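Local coordinates for archaeal flagellar ATP-binding protein FlaH (Methanocaldococcus jannaschii DSM 2661, PDB 4WIA), which probably binds ATP and magnesium and serves as an accessory component of the archaellum, the archaeal flagellum, at residues Leu43-Ala48 / Ile71-Ser76; Gly50-Arg55 / Asn82-Ser87; Tyr96-Asp101 / Asp106-Lys111; Ile124-Ile129 / Ala147-Ile152; Leu168-Ser171 / Ile176-Ser179. All blocks are in the same frame, centred on the assembly; numbering follows the deposited sequence.

Contact 1 of 5, residues Leu43-Ala48 / Ile71-Ser76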
# COMPACT_ATOMS: atom_id res chain seq x y z
N LEU A 43 16.61 -13.43 -4.29
CA LEU A 43 16.42 -12.16 -4.96
C LEU A 43 15.13 -12.14 -5.72
O LEU A 43 14.43 -11.13 -5.68
CB LEU A 43 17.55 -11.94 -5.92
CG LEU A 43 17.87 -10.54 -6.35
CD1 LEU A 43 18.13 -9.63 -5.14
CD2 LEU A 43 19.07 -10.55 -7.27
N CYS A 44 14.78 -13.26 -6.40
CA CYS A 44 13.49 -13.34 -7.11
C CYS A 44 12.37 -13.24 -6.16
O CYS A 44 11.36 -12.64 -6.44
CB CYS A 44 13.36 -14.70 -7.88
SG CYS A 44 14.45 -14.82 -9.31
N GLN A 45 12.56 -13.85 -5.00
CA GLN A 45 11.53 -13.87 -3.93
C GLN A 45 11.28 -12.49 -3.34
O GLN A 45 10.13 -12.11 -3.17
CB GLN A 45 11.94 -14.87 -2.87
CG GLN A 45 11.72 -16.28 -3.36
CD GLN A 45 12.60 -17.32 -2.70
OE1 GLN A 45 13.18 -17.12 -1.62
NE2 GLN A 45 12.65 -18.50 -3.35
N ARG A 46 12.36 -11.74 -3.09
CA ARG A 46 12.25 -10.34 -2.63
C ARG A 46 11.53 -9.50 -3.68
O ARG A 46 10.64 -8.67 -3.35
CB ARG A 46 13.63 -9.75 -2.35
CG ARG A 46 13.69 -8.21 -2.33
CD ARG A 46 12.91 -7.64 -1.14
NE ARG A 46 12.94 -6.18 -1.10
CZ ARG A 46 12.14 -5.37 -1.80
NH1 ARG A 46 11.27 -5.85 -2.67
NH2 ARG A 46 12.22 -4.07 -1.63
N LEU A 47 11.92 -9.67 -4.93
CA LEU A 47 11.25 -8.89 -5.99
C LEU A 47 9.78 -9.23 -6.07
O LEU A 47 8.92 -8.36 -6.13
CB LEU A 47 11.95 -9.12 -7.32
CG LEU A 47 13.33 -8.46 -7.34
CD1 LEU A 47 14.12 -8.89 -8.56
CD2 LEU A 47 13.23 -6.93 -7.30
N ALA A 48 9.47 -10.54 -6.06
CA ALA A 48 8.08 -10.98 -6.10
C ALA A 48 7.27 -10.43 -4.95
O ALA A 48 6.18 -9.91 -5.15
CB ALA A 48 8.01 -12.50 -6.12
N ILE A 71 5.95 -21.94 0.17
CA ILE A 71 5.31 -21.22 1.24
C ILE A 71 6.22 -21.15 2.48
O ILE A 71 6.34 -20.09 3.11
CB ILE A 71 3.97 -21.84 1.58
CG1 ILE A 71 2.98 -21.55 0.45
CG2 ILE A 71 3.42 -21.31 2.90
CD1 ILE A 71 1.84 -22.54 0.44
N LYS A 72 6.87 -22.27 2.83
CA LYS A 72 7.76 -22.27 3.95
C LYS A 72 8.93 -21.33 3.71
O LYS A 72 9.34 -20.64 4.64
CB LYS A 72 8.33 -23.65 4.28
CG LYS A 72 7.27 -24.71 4.35
CD LYS A 72 7.62 -25.78 5.31
CE LYS A 72 8.24 -27.01 4.73
NZ LYS A 72 7.92 -28.14 5.65
N GLN A 73 9.51 -21.39 2.51
CA GLN A 73 10.67 -20.60 2.20
C GLN A 73 10.32 -19.10 2.26
O GLN A 73 11.02 -18.33 2.91
CB GLN A 73 11.20 -20.94 0.83
CG GLN A 73 12.04 -19.85 0.22
CD GLN A 73 13.40 -19.73 0.85
OE1 GLN A 73 13.72 -20.46 1.77
NE2 GLN A 73 14.23 -18.82 0.35
N MSE A 74 9.17 -18.74 1.69
CA MSE A 74 8.67 -17.37 1.81
C MSE A 74 8.39 -17.02 3.26
O MSE A 74 8.77 -15.96 3.75
CB MSE A 74 7.43 -17.13 0.97
CG MSE A 74 7.78 -17.33 -0.46
SE MSE A 74 8.91 -15.92 -1.21
CE MSE A 74 7.52 -14.62 -1.67
N ASN A 75 7.78 -17.89 4.01
CA ASN A 75 7.51 -17.59 5.40
C ASN A 75 8.81 -17.40 6.21
O ASN A 75 8.89 -16.57 7.13
CB ASN A 75 6.68 -18.71 6.03
CG ASN A 75 6.40 -18.44 7.47
OD1 ASN A 75 6.97 -19.07 8.34
ND2 ASN A 75 5.51 -17.53 7.72
N SER A 76 9.84 -18.17 5.85
CA SER A 76 11.10 -18.17 6.57
C SER A 76 11.79 -16.81 6.40
O SER A 76 12.48 -16.37 7.29
CB SER A 76 12.05 -19.25 6.08
OG SER A 76 12.53 -18.95 4.77
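This is a buried helix-to-helix contact, made where Q45 of helix 40-53 meets Q73 and M74 of helix 67-76. Helix 40-53 begins in the P-loop, and Q45 lies about 4 Å, side chain to side chain, from S41, a predicted magnesium ligand. The CA atoms of Q45 and M74 are 7.3 Å apart, the nearest pair across the two segments. The polar link is a single amide-to-amide hydrogen bond. Q73 NE2 donates to Q45 OE1 over 2.8 Å, and the bond is nearly straight, at 171°. Q45 OE1 lies close to the amide plane of Q73, but the two amide planes are turned 67° against each other. The Q45 chain runs extended beyond CG (chi2 155°), which carries OE1 across to Q73 NE2. Selenomethionine M74 does the opposite: it folds at chi2 and chi3 and lays SE against the base of the Q45 side chain. SE is 3.6 Å from Q45 CG and equally near CB. Y60 of strand 58-62 and L77 also touch Q45. The glutamine is thus shared between two kinds of partner. Its methylene groups pack on selenium, and its buried carbonyl oxygen is satisfied by one well-aligned N-H.

Contact 2 of 5, residues Gly50-Arg55 / Asn82-Ser87. With SO4 (sulfate ion), chain G; SO4 (sulfate ion), chain J.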
# COMPACT_ATOMS: atom_id res chain seq x y z
N GLY A 50 7.87 -7.69 -3.15
CA GLY A 50 7.72 -6.24 -3.43
C GLY A 50 6.60 -5.92 -4.42
O GLY A 50 5.71 -5.16 -4.13
N PHE A 51 6.65 -6.55 -5.61
CA PHE A 51 5.59 -6.37 -6.59
C PHE A 51 4.22 -6.68 -5.99
O PHE A 51 3.27 -5.90 -6.13
CB PHE A 51 5.82 -7.32 -7.79
CG PHE A 51 6.98 -6.93 -8.69
CD1 PHE A 51 7.05 -5.69 -9.23
CD2 PHE A 51 7.95 -7.84 -9.02
CE1 PHE A 51 8.08 -5.35 -10.06
CE2 PHE A 51 8.99 -7.53 -9.86
CZ PHE A 51 9.09 -6.25 -10.34
N LEU A 52 4.09 -7.82 -5.32
CA LEU A 52 2.79 -8.19 -4.78
C LEU A 52 2.27 -7.18 -3.75
O LEU A 52 1.08 -6.86 -3.72
CB LEU A 52 2.85 -9.56 -4.13
CG LEU A 52 2.98 -10.72 -5.10
CD1 LEU A 52 3.44 -11.94 -4.33
CD2 LEU A 52 1.63 -10.98 -5.76
N GLN A 53 3.15 -6.67 -2.88
CA GLN A 53 2.72 -5.71 -1.87
C GLN A 53 2.35 -4.40 -2.52
O GLN A 53 1.57 -3.64 -1.96
CB GLN A 53 3.85 -5.47 -0.86
CG GLN A 53 4.12 -6.66 0.05
CD GLN A 53 2.92 -6.93 0.89
OE1 GLN A 53 2.39 -6.06 1.52
NE2 GLN A 53 2.49 -8.12 0.88
N ASN A 54 2.91 -4.11 -3.68
CA ASN A 54 2.55 -2.88 -4.37
C ASN A 54 1.45 -3.05 -5.43
O ASN A 54 1.31 -2.22 -6.30
CB ASN A 54 3.81 -2.25 -4.96
CG ASN A 54 4.65 -1.63 -3.87
OD1 ASN A 54 4.44 -0.51 -3.52
ND2 ASN A 54 5.61 -2.37 -3.35
N ARG A 55 0.68 -4.13 -5.31
CA ARG A 55 -0.57 -4.36 -6.08
C ARG A 55 -0.33 -4.78 -7.53
O ARG A 55 -1.20 -4.62 -8.36
CB ARG A 55 -1.49 -3.14 -6.03
CG ARG A 55 -1.77 -2.60 -4.63
CD ARG A 55 -2.50 -3.63 -3.79
NE ARG A 55 -2.58 -3.21 -2.42
CZ ARG A 55 -3.27 -3.81 -1.45
NH1 ARG A 55 -3.19 -3.31 -0.23
NH2 ARG A 55 -4.07 -4.82 -1.67
N ASN A 82 0.54 -16.19 1.56
CA ASN A 82 -0.62 -17.04 1.64
C ASN A 82 -1.85 -16.43 1.03
O ASN A 82 -2.55 -17.07 0.25
CB ASN A 82 -0.92 -17.35 3.11
CG ASN A 82 0.23 -18.02 3.78
OD1 ASN A 82 0.87 -17.47 4.71
ND2 ASN A 82 0.56 -19.20 3.30
N LYS A 83 -2.17 -15.23 1.47
CA LYS A 83 -3.34 -14.56 0.94
C LYS A 83 -3.24 -14.25 -0.53
O LYS A 83 -4.26 -14.26 -1.23
CB LYS A 83 -3.69 -13.30 1.71
CG LYS A 83 -4.45 -13.64 2.97
CD LYS A 83 -5.22 -12.46 3.50
CE LYS A 83 -6.29 -12.93 4.46
NZ LYS A 83 -7.02 -11.76 5.02
N LYS A 84 -2.05 -13.98 -1.00
CA LYS A 84 -1.85 -13.65 -2.38
C LYS A 84 -2.05 -14.92 -3.24
O LYS A 84 -2.60 -14.84 -4.33
CB LYS A 84 -0.46 -13.08 -2.61
CG LYS A 84 -0.18 -11.74 -1.90
CD LYS A 84 -0.92 -10.61 -2.58
CE LYS A 84 -0.65 -9.28 -1.92
NZ LYS A 84 -1.27 -8.14 -2.68
N LEU A 85 -1.66 -16.09 -2.72
CA LEU A 85 -1.97 -17.35 -3.36
C LEU A 85 -3.46 -17.58 -3.45
O LEU A 85 -3.96 -18.07 -4.49
CB LEU A 85 -1.32 -18.54 -2.66
CG LEU A 85 0.18 -18.75 -2.92
CD1 LEU A 85 0.72 -19.77 -1.91
CD2 LEU A 85 0.49 -19.20 -4.36
N LEU A 86 -4.17 -17.30 -2.36
CA LEU A 86 -5.59 -17.65 -2.30
C LEU A 86 -6.40 -16.83 -3.24
O LEU A 86 -7.41 -17.28 -3.71
CB LEU A 86 -6.13 -17.51 -0.88
CG LEU A 86 -5.62 -18.57 0.11
CD1 LEU A 86 -5.97 -18.22 1.55
CD2 LEU A 86 -6.15 -19.93 -0.22
N SER A 87 -5.95 -15.62 -3.55
CA SER A 87 -6.72 -14.72 -4.40
C SER A 87 -6.36 -14.91 -5.86
O SER A 87 -7.03 -14.38 -6.76
CB SER A 87 -6.48 -13.26 -3.99
OG SER A 87 -5.14 -12.92 -4.25
S SO4 G . -0.45 -14.03 4.90
O1 SO4 G . 0.82 -14.58 4.49
O2 SO4 G . -0.23 -12.75 5.50
O3 SO4 G . -1.09 -14.94 5.83
O4 SO4 G . -1.35 -13.69 3.83
S SO4 J . -4.89 -7.83 -3.34
O1 SO4 J . -6.09 -7.54 -2.48
O2 SO4 J . -4.18 -6.54 -3.66
O3 SO4 J . -3.88 -8.76 -2.88
O4 SO4 J . -5.50 -8.37 -4.62
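K84 and L52 lie alongside each other and slide past in opposite directions, with L52 CD2 4.1 Å from K84 CD. The K84 chain bends at chi2 (-73°) and then runs straight, which carries NZ to the end of helix 40-53. There NZ donates to L52 O over 2.9 Å, from above the carbonyl plane. R55 N reaches the same oxygen from the opposite face, so L52 O has two donors. That second bond belongs to a Schellman motif, with R55 at positive phi as the C-prime residue that ends the helix. R55 turns its guanidinium edge to a bound sulfate, and NH2 meets its O2 at 2.6 Å. K84 NZ holds O3 of the same sulfate at 2.7 Å, so lysine and arginine gather round one anion. S12 of the second subunit also bonds K84 NZ. R55 NH1 bonds Q53 of the second subunit, and Q53 OE1 accepts from R55 of the third, so the site lies at subunit interfaces. A different sulfate sits at the start of helix 82-87. K83 N donates to O4 of this sulfate at 2.9 Å. The sulfate's O1 takes a weak bond from N82 N.

Contact 3 of 5, residues Tyr96-Asp101 / Asp106-Lys111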
# COMPACT_ATOMS: atom_id res chain seq x y z
N TYR A 96 7.11 -30.05 -11.59
CA TYR A 96 7.31 -31.34 -10.85
C TYR A 96 8.36 -32.27 -11.40
O TYR A 96 9.12 -32.87 -10.64
CB TYR A 96 5.99 -32.11 -10.71
CG TYR A 96 4.95 -31.32 -9.97
CD1 TYR A 96 5.11 -31.05 -8.61
CD2 TYR A 96 3.82 -30.78 -10.63
CE1 TYR A 96 4.19 -30.28 -7.91
CE2 TYR A 96 2.88 -30.02 -9.94
CZ TYR A 96 3.08 -29.77 -8.57
OH TYR A 96 2.16 -29.04 -7.86
N PRO A 97 8.40 -32.42 -12.73
CA PRO A 97 9.37 -33.40 -13.23
C PRO A 97 10.83 -33.01 -12.96
O PRO A 97 11.70 -33.90 -12.84
CB PRO A 97 9.07 -33.46 -14.74
CG PRO A 97 7.73 -32.83 -14.95
CD PRO A 97 7.47 -31.93 -13.78
N LEU A 98 11.12 -31.70 -12.90
CA LEU A 98 12.47 -31.28 -12.57
C LEU A 98 12.70 -31.31 -11.08
O LEU A 98 13.83 -31.54 -10.66
CB LEU A 98 12.82 -29.91 -13.14
CG LEU A 98 13.06 -30.00 -14.66
CD1 LEU A 98 13.29 -28.63 -15.26
CD2 LEU A 98 14.25 -30.88 -15.03
N ILE A 99 11.66 -31.01 -10.29
CA ILE A 99 11.71 -31.04 -8.82
C ILE A 99 11.93 -32.48 -8.36
O ILE A 99 12.78 -32.76 -7.56
CB ILE A 99 10.38 -30.52 -8.23
CG1 ILE A 99 10.26 -28.99 -8.42
CG2 ILE A 99 10.27 -30.88 -6.77
CD1 ILE A 99 8.83 -28.46 -8.38
N ALA A 100 11.15 -33.40 -8.93
CA ALA A 100 11.25 -34.84 -8.66
C ALA A 100 12.51 -35.50 -9.25
O ALA A 100 13.04 -36.45 -8.66
CB ALA A 100 10.00 -35.55 -9.16
N ASP A 101 12.96 -35.04 -10.41
CA ASP A 101 14.22 -35.53 -10.98
C ASP A 101 14.97 -34.43 -11.71
O ASP A 101 14.60 -34.05 -12.81
CB ASP A 101 13.99 -36.74 -11.91
CG ASP A 101 15.27 -37.20 -12.56
OD1 ASP A 101 16.37 -36.91 -12.06
OD2 ASP A 101 15.17 -37.87 -13.60
N ASP A 106 12.18 -33.24 -21.38
CA ASP A 106 10.80 -32.98 -21.80
C ASP A 106 10.68 -31.65 -22.58
O ASP A 106 11.64 -30.87 -22.66
CB ASP A 106 9.94 -32.94 -20.54
CG ASP A 106 8.48 -32.92 -20.83
OD1 ASP A 106 7.97 -31.92 -21.38
OD2 ASP A 106 7.81 -33.91 -20.48
N GLY A 107 9.51 -31.39 -23.19
CA GLY A 107 9.24 -30.15 -23.94
C GLY A 107 8.90 -29.03 -23.02
O GLY A 107 7.77 -28.48 -23.02
N PHE A 108 9.89 -28.67 -22.21
CA PHE A 108 9.69 -27.64 -21.21
C PHE A 108 9.46 -26.30 -21.85
O PHE A 108 8.55 -25.57 -21.48
CB PHE A 108 10.90 -27.59 -20.29
CG PHE A 108 11.00 -28.79 -19.40
CD1 PHE A 108 9.97 -29.09 -18.52
CD2 PHE A 108 12.10 -29.66 -19.47
CE1 PHE A 108 10.03 -30.19 -17.69
CE2 PHE A 108 12.17 -30.76 -18.64
CZ PHE A 108 11.13 -31.02 -17.73
N LEU A 109 10.25 -26.00 -22.86
CA LEU A 109 10.19 -24.70 -23.51
C LEU A 109 8.89 -24.44 -24.27
O LEU A 109 8.40 -23.32 -24.32
CB LEU A 109 11.42 -24.53 -24.42
CG LEU A 109 12.77 -24.57 -23.65
CD1 LEU A 109 13.90 -24.13 -24.56
CD2 LEU A 109 12.80 -23.75 -22.37
N LYS A 110 8.36 -25.48 -24.87
CA LYS A 110 7.05 -25.41 -25.51
C LYS A 110 5.96 -25.08 -24.47
O LYS A 110 5.17 -24.18 -24.70
CB LYS A 110 6.78 -26.73 -26.19
CG LYS A 110 5.40 -26.84 -26.83
CD LYS A 110 5.20 -28.18 -27.49
CE LYS A 110 3.74 -28.37 -27.82
NZ LYS A 110 3.54 -29.50 -28.75
N LYS A 111 5.97 -25.77 -23.33
CA LYS A 111 5.05 -25.46 -22.21
C LYS A 111 5.16 -24.02 -21.72
O LYS A 111 4.16 -23.32 -21.49
CB LYS A 111 5.31 -26.39 -21.02
CG LYS A 111 4.72 -27.79 -21.15
CD LYS A 111 3.51 -28.03 -20.22
CE LYS A 111 3.10 -29.50 -20.07
NZ LYS A 111 2.11 -30.03 -21.05
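The segment holding P97 and L98 is a short helix, 96-100. It faces the start of helix 108-114, where F108 is the first helical residue. Their nearest CA atoms, P97 and D106, are 8.7 Å apart, and no hydrogen bond joins the two segments. D101 leaves helical geometry after the first helix. G107 is the N-cap of the second and the centre of an inverse gamma turn, with a weak bond of 2.8 Å from F108 N to D106 O. This turn brings D106 back beside the F108 ring.

L98 and F108 approach from opposite directions. The closest pair is L98 CG and F108 CZ, at 3.8 Å. L98 CD1 stands over one face of the ring in a CH-pi contact, 4.2 Å from the centroid and 15° off the ring normal. D106 CB lies over the other face, 3.6 Å above the ring plane and offset toward the rim. P97 CB comes to the ring edge, 4.4 Å from F108 CZ. L98 keeps CG anti to the carbonyl carbon (chi1 -75°), which turns the branched end to the phenyl group. Replacing L98 with an alanine would probably uncover that face of F108 and open a gap beside L132. L132 of helix 129-134 touches both L98 and F108. Farther out, D136 OD1 accepts from L109 N near the start of helix 108-114.

The two helices are joined in the chain by the seven-residue link 101-107. Across the contact, L98 over one face of F108 and P97 at its edge join the segments by apolar contact alone.

Contact 4 of 5, residues Ile124-Ile129 / Ala147-Ile152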
# COMPACT_ATOMS: atom_id res chain seq x y z
N ILE A 124 6.44 -12.18 -14.61
CA ILE A 124 6.61 -13.61 -14.70
C ILE A 124 8.02 -14.01 -14.40
O ILE A 124 8.96 -13.55 -15.04
CB ILE A 124 6.22 -14.12 -16.11
CG1 ILE A 124 4.78 -13.68 -16.46
CG2 ILE A 124 6.34 -15.62 -16.19
CD1 ILE A 124 4.70 -12.39 -17.23
N ILE A 125 8.19 -14.93 -13.45
CA ILE A 125 9.52 -15.31 -12.99
C ILE A 125 9.80 -16.78 -13.37
O ILE A 125 9.00 -17.62 -13.00
CB ILE A 125 9.56 -15.14 -11.47
CG1 ILE A 125 9.41 -13.66 -11.12
CG2 ILE A 125 10.87 -15.65 -10.90
CD1 ILE A 125 9.29 -13.29 -9.66
N PHE A 126 10.96 -17.08 -13.98
CA PHE A 126 11.39 -18.43 -14.18
C PHE A 126 12.66 -18.70 -13.39
O PHE A 126 13.72 -18.22 -13.73
CB PHE A 126 11.67 -18.73 -15.67
CG PHE A 126 10.47 -18.48 -16.54
CD1 PHE A 126 9.51 -19.43 -16.64
CD2 PHE A 126 10.26 -17.27 -17.13
CE1 PHE A 126 8.36 -19.23 -17.39
CE2 PHE A 126 9.10 -17.05 -17.86
CZ PHE A 126 8.14 -18.04 -17.97
N ASP A 127 12.53 -19.51 -12.34
CA ASP A 127 13.66 -19.85 -11.51
C ASP A 127 13.72 -21.37 -11.45
O ASP A 127 13.14 -21.95 -10.53
CB ASP A 127 13.41 -19.24 -10.12
CG ASP A 127 14.51 -19.57 -9.13
OD1 ASP A 127 15.64 -19.81 -9.60
OD2 ASP A 127 14.25 -19.56 -7.89
N SER A 128 14.37 -22.07 -12.39
CA SER A 128 15.46 -21.64 -13.24
C SER A 128 15.10 -21.80 -14.72
O SER A 128 14.62 -22.86 -15.15
CB SER A 128 16.63 -22.57 -12.91
OG SER A 128 17.64 -22.65 -13.92
N ILE A 129 15.38 -20.77 -15.51
CA ILE A 129 15.23 -20.89 -16.94
C ILE A 129 16.38 -21.75 -17.48
O ILE A 129 16.17 -22.52 -18.42
CB ILE A 129 15.15 -19.54 -17.64
CG1 ILE A 129 14.47 -19.67 -19.00
CG2 ILE A 129 16.53 -18.97 -17.87
CD1 ILE A 129 13.05 -20.17 -18.97
N ALA A 147 13.06 -14.52 -28.34
CA ALA A 147 12.13 -13.77 -29.20
C ALA A 147 10.74 -13.77 -28.61
O ALA A 147 10.04 -12.78 -28.67
CB ALA A 147 12.12 -14.36 -30.61
N PHE A 148 10.34 -14.90 -28.03
CA PHE A 148 9.06 -15.00 -27.40
C PHE A 148 8.96 -14.10 -26.17
O PHE A 148 7.97 -13.37 -25.98
CB PHE A 148 8.81 -16.46 -27.00
CG PHE A 148 7.66 -16.59 -26.04
CD1 PHE A 148 6.35 -16.53 -26.51
CD2 PHE A 148 7.88 -16.63 -24.68
CE1 PHE A 148 5.29 -16.60 -25.66
CE2 PHE A 148 6.81 -16.71 -23.80
CZ PHE A 148 5.50 -16.70 -24.29
N PHE A 149 9.96 -14.17 -25.30
CA PHE A 149 10.03 -13.24 -24.12
C PHE A 149 9.98 -11.76 -24.53
O PHE A 149 9.28 -10.97 -23.90
CB PHE A 149 11.28 -13.49 -23.27
CG PHE A 149 11.23 -14.73 -22.42
CD1 PHE A 149 10.05 -15.41 -22.18
CD2 PHE A 149 12.40 -15.23 -21.89
CE1 PHE A 149 10.04 -16.54 -21.43
CE2 PHE A 149 12.39 -16.35 -21.10
CZ PHE A 149 11.21 -17.00 -20.86
N LYS A 150 10.71 -11.42 -25.58
CA LYS A 150 10.66 -10.04 -26.13
C LYS A 150 9.26 -9.59 -26.57
O LYS A 150 8.89 -8.43 -26.42
CB LYS A 150 11.66 -9.89 -27.29
CG LYS A 150 13.10 -9.79 -26.81
CD LYS A 150 13.31 -8.81 -25.66
CE LYS A 150 14.78 -8.91 -25.26
NZ LYS A 150 15.44 -7.69 -24.78
N ARG A 151 8.50 -10.53 -27.09
CA ARG A 151 7.14 -10.34 -27.52
C ARG A 151 6.26 -10.08 -26.29
O ARG A 151 5.47 -9.14 -26.27
CB ARG A 151 6.73 -11.64 -28.26
CG ARG A 151 6.12 -11.51 -29.62
CD ARG A 151 6.72 -12.53 -30.63
NE ARG A 151 6.46 -13.94 -30.29
CZ ARG A 151 7.22 -15.00 -30.62
NH1 ARG A 151 6.86 -16.22 -30.20
NH2 ARG A 151 8.33 -14.86 -31.35
N ILE A 152 6.48 -10.82 -25.22
CA ILE A 152 5.72 -10.58 -23.99
C ILE A 152 6.13 -9.26 -23.27
O ILE A 152 5.27 -8.50 -22.81
CB ILE A 152 5.85 -11.75 -23.03
CG1 ILE A 152 5.37 -13.04 -23.67
CG2 ILE A 152 5.14 -11.47 -21.73
CD1 ILE A 152 3.88 -13.15 -23.87
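D127 OD2 is gripped by two hydroxyl groups, S41 OG and Y60 OH, while D127 OD1 is bonded to T162 OG1. D127 ends strand 123-127, one residue after F126, which touches F149 across the contact. Its bond to S41, a predicted magnesium ligand, is consistent with the Walker B aspartate of P-loop ATPases. A cis peptide bond follows, between D127 and S128, and S128 caps the next helix. F126 points to the other side of the sheet, toward helix 142-153. Its ring and that of F149 are nearly parallel, at 22°, but slid apart so that they barely overlap. The centroids are 5.3 Å apart, and the closest approach is 3.7 Å, from F126 CE2 to F149 CZ. I129, first residue of helix 129-134, sets CD1 at the edge of the F149 ring, 4.1 Å from CZ. Its CG1 branch is anti to the backbone N (chi1 -158°), which directs CD1 there. I159 and C161 of strand 158-163 also touch F149. F126 and I129 thus meet F149 by van der Waals contact alone, while D127, next to F126, puts its carboxylate on the other side of the sheet, toward the presumed nucleotide site.

Contact 5 of 5, residues Leu168-Ser171 / Ile176-Ser179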
# COMPACT_ATOMS: atom_id res chain seq x y z
N LEU A 168 24.67 -24.54 -18.82
CA LEU A 168 24.60 -24.21 -20.23
C LEU A 168 25.95 -23.80 -20.78
O LEU A 168 26.77 -23.22 -20.06
CB LEU A 168 23.64 -23.05 -20.45
CG LEU A 168 22.21 -23.26 -19.99
CD1 LEU A 168 21.46 -21.96 -20.20
CD2 LEU A 168 21.53 -24.39 -20.72
N PRO A 169 26.22 -24.14 -22.07
CA PRO A 169 27.43 -23.59 -22.74
C PRO A 169 27.40 -22.05 -22.92
O PRO A 169 26.34 -21.41 -22.97
CB PRO A 169 27.48 -24.33 -24.10
CG PRO A 169 26.24 -25.14 -24.20
CD PRO A 169 25.48 -25.09 -22.90
N GLU A 170 28.61 -21.51 -23.01
CA GLU A 170 28.87 -20.08 -23.15
C GLU A 170 28.19 -19.51 -24.37
O GLU A 170 27.73 -18.37 -24.37
CB GLU A 170 30.38 -19.86 -23.22
CG GLU A 170 30.90 -18.44 -23.06
CD GLU A 170 30.25 -17.55 -22.00
OE1 GLU A 170 29.52 -17.97 -21.07
OE2 GLU A 170 30.50 -16.35 -22.13
N SER A 171 28.14 -20.31 -25.43
CA SER A 171 27.48 -19.88 -26.66
C SER A 171 26.03 -19.47 -26.34
O SER A 171 25.59 -18.39 -26.72
CB SER A 171 27.57 -20.99 -27.73
OG SER A 171 26.85 -22.15 -27.34
N ILE A 176 21.54 -15.12 -24.18
CA ILE A 176 20.61 -14.71 -23.14
C ILE A 176 21.02 -13.33 -22.66
O ILE A 176 20.19 -12.45 -22.46
CB ILE A 176 20.58 -15.74 -21.99
CG1 ILE A 176 20.00 -17.06 -22.51
CG2 ILE A 176 19.77 -15.22 -20.81
CD1 ILE A 176 20.17 -18.23 -21.55
N ARG A 177 22.32 -13.16 -22.45
CA ARG A 177 22.84 -11.90 -21.88
C ARG A 177 22.55 -10.77 -22.82
O ARG A 177 22.18 -9.68 -22.39
CB ARG A 177 24.36 -11.98 -21.64
CG ARG A 177 24.82 -12.88 -20.52
CD ARG A 177 26.31 -13.07 -20.65
NE ARG A 177 26.94 -14.03 -19.74
CZ ARG A 177 27.77 -15.04 -20.08
NH1 ARG A 177 28.30 -15.82 -19.14
NH2 ARG A 177 28.09 -15.30 -21.33
N THR A 178 22.74 -11.00 -24.12
CA THR A 178 22.40 -9.99 -25.12
C THR A 178 20.91 -9.61 -25.07
O THR A 178 20.53 -8.45 -25.18
CB THR A 178 22.82 -10.45 -26.54
OG1 THR A 178 24.25 -10.48 -26.58
CG2 THR A 178 22.33 -9.47 -27.62
N SER A 179 20.08 -10.60 -24.88
CA SER A 179 18.68 -10.36 -24.87
C SER A 179 18.26 -9.64 -23.58
O SER A 179 17.31 -8.89 -23.55
CB SER A 179 18.01 -11.72 -25.03
OG SER A 179 16.74 -11.58 -25.64
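E170 and R177 form a salt bridge between the start of helix 170-179 and a position seven residues on. NH1 and NH2 of R177 grip the carboxylate end-on. The shortest bond is R177 NH2 to E170 OE2, at 2.7 Å. NH2 also reaches E170 OE1 at 3.0 Å, and R177 NH1 meets OE1 at 3.1 Å. OE1 therefore accepts from both nitrogens, using its syn lone pair for NH1. OE2 is approached from above the carboxylate plane. The two flat groups are turned 53° against each other, so this is not a coplanar pair.

The torsions bring the ends together. E170 has CG anti to the backbone N and bends at chi2 (41°), which swings the carboxylate forward along the helix, toward R177. R177 is extended from CG to NE and crosses the glutamate at about a right angle. Apart from the bridge, L168 CD1 touches I176 CD1 at 4.2 Å.

Around this pair, E33 makes a second salt bridge with R177 NH1, so the arginine serves two carboxylates. A leucine in place of R177 would probably leave both E170 and E33 without their positive partner. L168 packs on S130, I133 and A134 of helix 129-134, and I176 on V142 of helix 142-153. P169 is the N-cap that starts helix 170-179.

The arrangement is an i to i+7 salt bridge spanning two helical turns. Through E33, at the end of strand 29-33, it ties this helix to the strand leading into the P-loop of the KaiC-like ATPase fold.

From the N terminus, helix 40-53 takes part in two contacts. Contact 1 closes the loop that runs through strand 58-62, bringing helix 67-76 back against helix 40-53. Contact 2 starts before contact 1 has closed and ends at helix 82-87, so the two cross. They also touch, through I71 packing on N82 and L85. Contact 3 follows in series and closes only a short link between helices 96-100 and 108-114. Contact 4 closes the loop through helix 129-134 and joins strand 123-127 to helix 142-153. I125 on this strand packs on A48, which connects contacts 1 and 4. Contact 5 joins the start of helix 170-179 to its last turns, and S179 O probably bonds K150 NZ of contact 4.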